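Local coordinates for protein Poly(A) RNA polymerase GLD2 (Rattus norvegicus, PDB 6LBK) that probably extends selected cytoplasmic mRNAs with a poly(A) tail and adds single adenosines to certain microRNAs, using ATP and divalent metal ions, at residues F88-L100 against A105-K117. The protein carries 1 engineered substitution. Residues are numbered along the deposited sequence; the frame is centred on the assembly and turned at random.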
ATOM      1  N   PHE A  88      22.467 -10.928 -14.320  1.00 88.88           N
ATOM      2  CA  PHE A  88      22.422  -9.566 -14.844  1.00 83.36           C
ATOM      3  C   PHE A  88      23.316  -8.712 -13.961  1.00 83.17           C
ATOM      4  O   PHE A  88      22.859  -8.134 -12.964  1.00 81.36           O
ATOM      5  CB  PHE A  88      20.990  -9.064 -14.916  1.00 74.14           C
ATOM      6  CG  PHE A  88      20.079 -10.030 -15.585  1.00 69.24           C
ATOM      7  CD1 PHE A  88      20.047 -10.124 -16.959  1.00 72.72           C
ATOM      8  CD2 PHE A  88      19.269 -10.864 -14.844  1.00 70.52           C
ATOM      9  CE1 PHE A  88      19.216 -11.031 -17.589  1.00 78.74           C
ATOM     10  CE2 PHE A  88      18.432 -11.772 -15.465  1.00 76.76           C
ATOM     11  CZ  PHE A  88      18.407 -11.856 -16.844  1.00 79.71           C
ATOM     12  N   PRO A  89      24.612  -8.646 -14.278  1.00 77.32           N
ATOM     13  CA  PRO A  89      25.545  -7.900 -13.425  1.00 77.64           C
ATOM     14  C   PRO A  89      25.233  -6.429 -13.356  1.00 79.88           C
ATOM     15  O   PRO A  89      25.647  -5.767 -12.396  1.00 82.02           O
ATOM     16  CB  PRO A  89      26.908  -8.127 -14.094  1.00 83.64           C
ATOM     17  CG  PRO A  89      26.744  -9.333 -14.913  1.00 84.50           C
ATOM     18  CD  PRO A  89      25.288  -9.443 -15.301  1.00 80.12           C
ATOM     19  N   GLN A  90      24.472  -5.899 -14.309  1.00 81.20           N
ATOM     20  CA  GLN A  90      24.127  -4.492 -14.290  1.00 91.99           C
ATOM     21  C   GLN A  90      22.814  -4.241 -13.569  1.00 92.05           C
ATOM     22  O   GLN A  90      22.200  -3.187 -13.773  1.00106.40           O
ATOM     23  CB  GLN A  90      24.047  -3.940 -15.723  1.00 99.96           C
ATOM     24  CG  GLN A  90      25.390  -3.519 -16.411  1.00104.62           C
ATOM     25  CD  GLN A  90      26.100  -4.621 -17.236  1.00105.20           C
ATOM     26  OE1 GLN A  90      25.630  -5.758 -17.340  1.00104.91           O
ATOM     27  NE2 GLN A  90      27.211  -4.250 -17.877  1.00102.23           N
ATOM     28  N   SER A  91      22.392  -5.157 -12.694  1.00 83.44           N
ATOM     29  CA  SER A  91      21.066  -5.096 -12.094  1.00 73.97           C
ATOM     30  C   SER A  91      21.160  -4.785 -10.609  1.00 70.45           C
ATOM     31  O   SER A  91      22.139  -5.150  -9.945  1.00 69.44           O
ATOM     32  CB  SER A  91      20.302  -6.412 -12.284  1.00 65.42           C
ATOM     33  OG  SER A  91      20.873  -7.455 -11.530  1.00 61.27           O
ATOM     34  N   ARG A  92      20.141  -4.098 -10.103  1.00 71.04           N
ATOM     35  CA  ARG A  92      19.985  -3.854  -8.675  1.00 77.22           C
ATOM     36  C   ARG A  92      18.587  -4.263  -8.215  1.00 72.98           C
ATOM     37  O   ARG A  92      17.609  -4.123  -8.952  1.00 77.95           O
ATOM     38  CB  ARG A  92      20.243  -2.388  -8.341  1.00 87.76           C
ATOM     39  CG  ARG A  92      20.609  -2.132  -6.900  1.00 93.35           C
ATOM     40  CD  ARG A  92      20.858  -0.651  -6.674  1.00108.29           C
ATOM     41  NE  ARG A  92      21.999  -0.147  -7.445  1.00120.81           N
ATOM     42  CZ  ARG A  92      21.908   0.540  -8.584  1.00126.60           C
ATOM     43  NH1 ARG A  92      20.717   0.818  -9.109  1.00123.33           N
ATOM     44  NH2 ARG A  92      23.012   0.956  -9.198  1.00136.27           N
ATOM     45  N   LEU A  93      18.488  -4.691  -6.958  1.00 57.39           N
ATOM     46  CA  LEU A  93      17.258  -5.237  -6.396  1.00 54.31           C
ATOM     47  C   LEU A  93      16.769  -4.337  -5.264  1.00 55.67           C
ATOM     48  O   LEU A  93      17.491  -4.123  -4.277  1.00 53.63           O
ATOM     49  CB  LEU A  93      17.520  -6.646  -5.875  1.00 51.11           C
ATOM     50  CG  LEU A  93      16.313  -7.509  -5.565  1.00 49.15           C
ATOM     51  CD1 LEU A  93      15.457  -7.464  -6.780  1.00 53.27           C
ATOM     52  CD2 LEU A  93      16.780  -8.928  -5.256  1.00 49.70           C
ATOM     53  N   PHE A  94      15.545  -3.825  -5.390  1.00 54.94           N
ATOM     54  CA  PHE A  94      15.007  -2.844  -4.453  1.00 51.78           C
ATOM     55  C   PHE A  94      13.868  -3.430  -3.640  1.00 54.58           C
ATOM     56  O   PHE A  94      12.930  -4.002  -4.210  1.00 54.69           O
ATOM     57  CB  PHE A  94      14.495  -1.612  -5.190  1.00 47.05           C
ATOM     58  CG  PHE A  94      15.567  -0.720  -5.684  1.00 49.88           C
ATOM     59  CD1 PHE A  94      16.266  -1.021  -6.837  1.00 51.76           C
ATOM     60  CD2 PHE A  94      15.851   0.449  -5.017  1.00 54.09           C
ATOM     61  CE1 PHE A  94      17.249  -0.158  -7.306  1.00 56.84           C
ATOM     62  CE2 PHE A  94      16.844   1.308  -5.468  1.00 60.52           C
ATOM     63  CZ  PHE A  94      17.544   1.009  -6.615  1.00 56.98           C
ATOM     64  N   LEU A  95      13.906  -3.230  -2.322  1.00 57.31           N
ATOM     65  CA  LEU A  95      12.691  -3.433  -1.535  1.00 53.52           C
ATOM     66  C   LEU A  95      11.734  -2.291  -1.815  1.00 49.07           C
ATOM     67  O   LEU A  95      12.152  -1.133  -1.864  1.00 50.98           O
ATOM     68  CB  LEU A  95      12.983  -3.491  -0.044  1.00 54.05           C
ATOM     69  CG  LEU A  95      12.937  -4.894   0.577  1.00 50.53           C
ATOM     70  CD1 LEU A  95      13.189  -4.860   2.077  1.00 51.98           C
ATOM     71  CD2 LEU A  95      11.630  -5.558   0.282  1.00 43.17           C
ATOM     72  N   VAL A  96      10.462  -2.628  -2.043  1.00 50.83           N
ATOM     73  CA  VAL A  96       9.406  -1.674  -2.363  1.00 54.32           C
ATOM     74  C   VAL A  96       8.118  -2.073  -1.631  1.00 57.04           C
ATOM     75  O   VAL A  96       7.983  -3.186  -1.119  1.00 63.65           O
ATOM     76  CB  VAL A  96       9.165  -1.622  -3.887  1.00 52.78           C
ATOM     77  CG1 VAL A  96      10.385  -1.090  -4.597  1.00 48.14           C
ATOM     78  CG2 VAL A  96       8.830  -3.023  -4.417  1.00 49.34           C
ATOM     79  N   GLY A  97       7.164  -1.142  -1.561  1.00 51.91           N
ATOM     80  CA  GLY A  97       5.853  -1.472  -1.026  1.00 45.12           C
ATOM     81  C   GLY A  97       5.776  -1.455   0.495  1.00 55.13           C
ATOM     82  O   GLY A  97       6.488  -0.706   1.176  1.00 51.85           O
ATOM     83  N   SER A  98       4.890  -2.312   1.031  1.00 53.44           N
ATOM     84  CA  SER A  98       4.636  -2.342   2.471  1.00 48.00           C
ATOM     85  C   SER A  98       5.897  -2.567   3.297  1.00 64.71           C
ATOM     86  O   SER A  98       5.992  -2.070   4.429  1.00 62.93           O
ATOM     87  CB  SER A  98       3.624  -3.421   2.782  1.00 56.47           C
ATOM     88  OG  SER A  98       2.398  -3.107   2.128  1.00 75.08           O
ATOM     89  N   SER A  99       6.868  -3.324   2.768  1.00 69.22           N
ATOM     90  CA  SER A  99       8.093  -3.572   3.521  1.00 57.23           C
ATOM     91  C   SER A  99       8.826  -2.281   3.840  1.00 50.21           C
ATOM     92  O   SER A  99       9.435  -2.160   4.907  1.00 66.35           O
ATOM     93  CB  SER A  99       8.989  -4.529   2.750  1.00 66.29           C
ATOM     94  OG  SER A  99       8.266  -5.717   2.484  1.00 75.37           O
ATOM     95  N   LEU A 100       8.689  -1.268   2.999  1.00 46.36           N
ATOM     96  CA  LEU A 100       9.450  -0.053   3.211  1.00 51.75           C
ATOM     97  C   LEU A 100       8.637   1.240   3.204  1.00 52.18           C
ATOM     98  O   LEU A 100       9.153   2.255   3.675  1.00 58.84           O
ATOM     99  CB  LEU A 100      10.560   0.026   2.151  1.00 53.83           C
ATOM    100  CG  LEU A 100      11.948   0.310   2.687  1.00 59.82           C
ATOM    101  CD1 LEU A 100      12.254  -0.520   3.939  1.00 47.60           C
ATOM    102  CD2 LEU A 100      12.876  -0.077   1.552  1.00 58.46           C
ATOM    103  N   ALA A 105       2.881  -4.533   8.176  1.00 62.56           N
ATOM    104  CA  ALA A 105       2.541  -5.359   9.326  1.00 66.00           C
ATOM    105  C   ALA A 105       3.466  -6.564   9.372  1.00 68.45           C
ATOM    106  O   ALA A 105       4.049  -6.957   8.359  1.00 70.42           O
ATOM    107  CB  ALA A 105       1.095  -5.860   9.259  1.00 69.63           C
ATOM    108  N   ARG A 106       3.581  -7.160  10.562  1.00 70.04           N
ATOM    109  CA  ARG A 106       4.389  -8.366  10.734  1.00 73.20           C
ATOM    110  C   ARG A 106       4.108  -9.388   9.640  1.00 84.66           C
ATOM    111  O   ARG A 106       4.991 -10.167   9.271  1.00 92.78           O
ATOM    112  CB  ARG A 106       4.159  -8.983  12.126  1.00 77.18           C
ATOM    113  CG  ARG A 106       5.051  -8.342  13.181  1.00 78.40           C
ATOM    114  CD  ARG A 106       5.534  -9.246  14.325  1.00 94.87           C
ATOM    115  NE  ARG A 106       4.537  -9.647  15.323  1.00113.26           N
ATOM    116  CZ  ARG A 106       4.135 -10.901  15.517  1.00119.36           C
ATOM    117  NH1 ARG A 106       4.652 -11.880  14.778  1.00120.55           N
ATOM    118  NH2 ARG A 106       3.234 -11.180  16.459  1.00121.23           N
ATOM    119  N   SER A 107       2.901  -9.373   9.089  1.00 93.56           N
ATOM    120  CA  SER A 107       2.482 -10.296   8.046  1.00 86.61           C
ATOM    121  C   SER A 107       2.671  -9.738   6.644  1.00 75.86           C
ATOM    122  O   SER A 107       2.351 -10.438   5.677  1.00 70.14           O
ATOM    123  CB  SER A 107       1.011 -10.689   8.266  1.00 92.43           C
ATOM    124  OG  SER A 107       0.151  -9.568   8.163  1.00 92.21           O
ATOM    125  N   SER A 108       3.154  -8.500   6.509  1.00 80.94           N
ATOM    126  CA  SER A 108       3.378  -7.929   5.184  1.00 83.86           C
ATOM    127  C   SER A 108       4.380  -8.787   4.419  1.00 85.73           C
ATOM    128  O   SER A 108       5.482  -9.060   4.903  1.00 89.15           O
ATOM    129  CB  SER A 108       3.900  -6.490   5.293  1.00 84.82           C
ATOM    130  OG  SER A 108       3.037  -5.676   6.080  1.00 87.95           O
ATOM    131  N   ASP A 109       3.997  -9.221   3.228  1.00 86.68           N
ATOM    132  CA  ASP A 109       4.956  -9.909   2.386  1.00 87.90           C
ATOM    133  C   ASP A 109       5.960  -8.904   1.850  1.00 80.27           C
ATOM    134  O   ASP A 109       5.825  -7.692   2.028  1.00 88.16           O
ATOM    135  CB  ASP A 109       4.249 -10.638   1.245  1.00105.36           C
ATOM    136  CG  ASP A 109       3.403 -11.802   1.735  1.00135.16           C
ATOM    137  OD1 ASP A 109       3.648 -12.265   2.873  1.00146.37           O
ATOM    138  OD2 ASP A 109       2.491 -12.258   0.998  1.00144.32           O
ATOM    139  N   GLY A 110       6.979  -9.413   1.173  1.00 74.70           N
ATOM    140  CA  GLY A 110       8.034  -8.575   0.635  1.00 65.88           C
ATOM    141  C   GLY A 110       7.762  -8.362  -0.842  1.00 54.93           C
ATOM    142  O   GLY A 110       7.283  -9.260  -1.522  1.00 53.17           O
ATOM    143  N   ASP A 111       8.035  -7.145  -1.306  1.00 58.68           N
ATOM    144  CA  ASP A 111       7.952  -6.775  -2.711  1.00 50.05           C
ATOM    145  C   ASP A 111       9.338  -6.322  -3.146  1.00 56.79           C
ATOM    146  O   ASP A 111       9.962  -5.484  -2.485  1.00 57.02           O
ATOM    147  CB  ASP A 111       6.934  -5.650  -2.940  1.00 73.70           C
ATOM    148  CG  ASP A 111       5.480  -6.106  -2.760  1.00 98.54           C
ATOM    149  OD1 ASP A 111       4.927  -6.765  -3.686  1.00100.58           O
ATOM    150  OD2 ASP A 111       4.888  -5.793  -1.689  1.00113.64           O
ATOM    151  N   LEU A 112       9.810  -6.875  -4.259  1.00 42.94           N
ATOM    152  CA  LEU A 112      11.125  -6.613  -4.794  1.00 45.63           C
ATOM    153  C   LEU A 112      10.969  -6.129  -6.226  1.00 53.21           C
ATOM    154  O   LEU A 112      10.138  -6.635  -6.994  1.00 44.36           O
ATOM    155  CB  LEU A 112      12.023  -7.882  -4.746  1.00 44.59           C
ATOM    156  CG  LEU A 112      12.146  -8.517  -3.368  1.00 43.30           C
ATOM    157  CD1 LEU A 112      12.622  -9.970  -3.440  1.00 44.33           C
ATOM    158  CD2 LEU A 112      13.098  -7.706  -2.534  1.00 43.16           C
ATOM    159  N   CYS A 113      11.808  -5.179  -6.587  1.00 53.41           N
ATOM    160  CA  CYS A 113      11.789  -4.604  -7.911  1.00 49.22           C
ATOM    161  C   CYS A 113      13.198  -4.737  -8.476  1.00 59.21           C
ATOM    162  O   CYS A 113      14.148  -4.154  -7.930  1.00 55.87           O
ATOM    163  CB  CYS A 113      11.344  -3.162  -7.835  1.00 46.13           C
ATOM    164  SG  CYS A 113      11.454  -2.438  -9.390  1.00 59.99           S
ATOM    165  N   LEU A 114      13.320  -5.501  -9.553  1.00 55.94           N
ATOM    166  CA  LEU A 114      14.633  -5.739 -10.187  1.00 57.11           C
ATOM    167  C   LEU A 114      14.844  -4.691 -11.266  1.00 58.83           C
ATOM    168  O   LEU A 114      14.019  -4.584 -12.128  1.00 60.85           O
ATOM    169  CB  LEU A 114      14.639  -7.156 -10.748  1.00 53.28           C
ATOM    170  CG  LEU A 114      15.917  -7.595 -11.441  1.00 64.60           C
ATOM    171  CD1 LEU A 114      17.087  -7.557 -10.489  1.00 65.85           C
ATOM    172  CD2 LEU A 114      15.755  -8.982 -12.010  1.00 64.27           C
ATOM    173  N   VAL A 115      15.916  -3.926 -11.145  1.00 58.96           N
ATOM    174  CA  VAL A 115      16.237  -2.874 -12.140  1.00 64.76           C
ATOM    175  C   VAL A 115      17.380  -3.375 -13.009  1.00 71.28           C
ATOM    176  O   VAL A 115      18.475  -3.572 -12.496  1.00 77.51           O
ATOM    177  CB  VAL A 115      16.655  -1.586 -11.437  1.00 63.02           C
ATOM    178  CG1 VAL A 115      16.566  -0.421 -12.386  1.00 63.11           C
ATOM    179  CG2 VAL A 115      15.778  -1.349 -10.236  1.00 69.54           C
ATOM    180  N   VAL A 116      17.101  -3.497 -14.296  1.00 74.35           N
ATOM    181  CA  VAL A 116      18.065  -4.008 -15.295  1.00 69.16           C
ATOM    182  C   VAL A 116      18.251  -2.896 -16.299  1.00 74.35           C
ATOM    183  O   VAL A 116      17.256  -2.442 -16.811  1.00 73.40           O
ATOM    184  CB  VAL A 116      17.448  -5.226 -15.977  1.00 67.39           C
ATOM    185  CG1 VAL A 116      18.244  -5.637 -17.181  1.00 71.99           C
ATOM    186  CG2 VAL A 116      17.315  -6.374 -15.010  1.00 63.40           C
ATOM    187  N   LYS A 117      19.493  -2.523 -16.569  1.00 88.10           N
ATOM    188  CA  LYS A 117      19.788  -1.422 -17.523  1.00110.79           C
ATOM    189  C   LYS A 117      19.667  -1.925 -18.964  1.00108.23           C
ATOM    190  O   LYS A 117      18.887  -1.310 -19.705  1.00107.81           O
ATOM    191  CB  LYS A 117      21.143  -0.808 -17.164  1.00126.33           C
ATOM    192  CG  LYS A 117      21.327  -0.624 -15.661  1.00124.93           C
ATOM    193  CD  LYS A 117      22.521   0.191 -15.232  1.00124.50           C
ATOM    194  CE  LYS A 117      22.805   0.052 -13.754  1.00111.26           C
ATOM    195  NZ  LYS A 117      23.678   1.142 -13.273  1.00111.91           N
TER
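Leu93 and Leu114 meet on the inner face of an antiparallel strand pair, CD1 of Leu93 lying 4.1 Å from CD1 of Leu114. With its CG anti to the backbone N (chi1 -165°), Leu93 carries that methyl across to the partner strand, where it also reaches CB of Leu112. Farther along this face CD2 of Leu95 packs 3.8 Å from CD2 of Leu112. Branched aliphatic chains suit this side, because helices 67-85 and 128-144 close over it through Leu80 and Val138.

On the other face the Phe94 ring lies askew to Val115, its CD1 3.4 Å from Val115 CG2, while the carbonyl O of Cys113 sits at the ring edge, in its plane. Val96 follows, resting CG1 on CB of Cys113, a small residue, at 4.0 Å and setting CG2 against Asp111 CB. Ile184 of helix 182-194 touches both Phe94 and Val96.

Between the two faces the backbones of 91-96 and 110-116 are stitched by pairs of hydrogen bonds at Arg92-Val115 and Phe94-Cys113. The bond from Val115 N to Arg92 O is 2.8 Å long and nearly straight (174°), and one hydrogen bond from Val96 N to Asp111 O, 2.9 Å, follows near the probable metal-binding end. At the opposite end, Arg92 NH2 and Lys117 NZ stand 4.1 Å apart; Lys117 is exposed and Arg92 partly so, and solvent would probably damp the repulsion.

Beyond Val96 the chain turns through Gly97, whose positive phi favours glycine, into the GS motif of nucleotidyltransferases. There Ser99 OG lies 3.2 Å from Asp109 O, and Lys73 NZ gives a hydrogen bond to Ser108 O. Asp109, just before strand 110-116, and Asp111 within it are the probable catalytic magnesium ligands, consistent with a backbone-bonded strand pair presenting two carboxylates to a divalent metal.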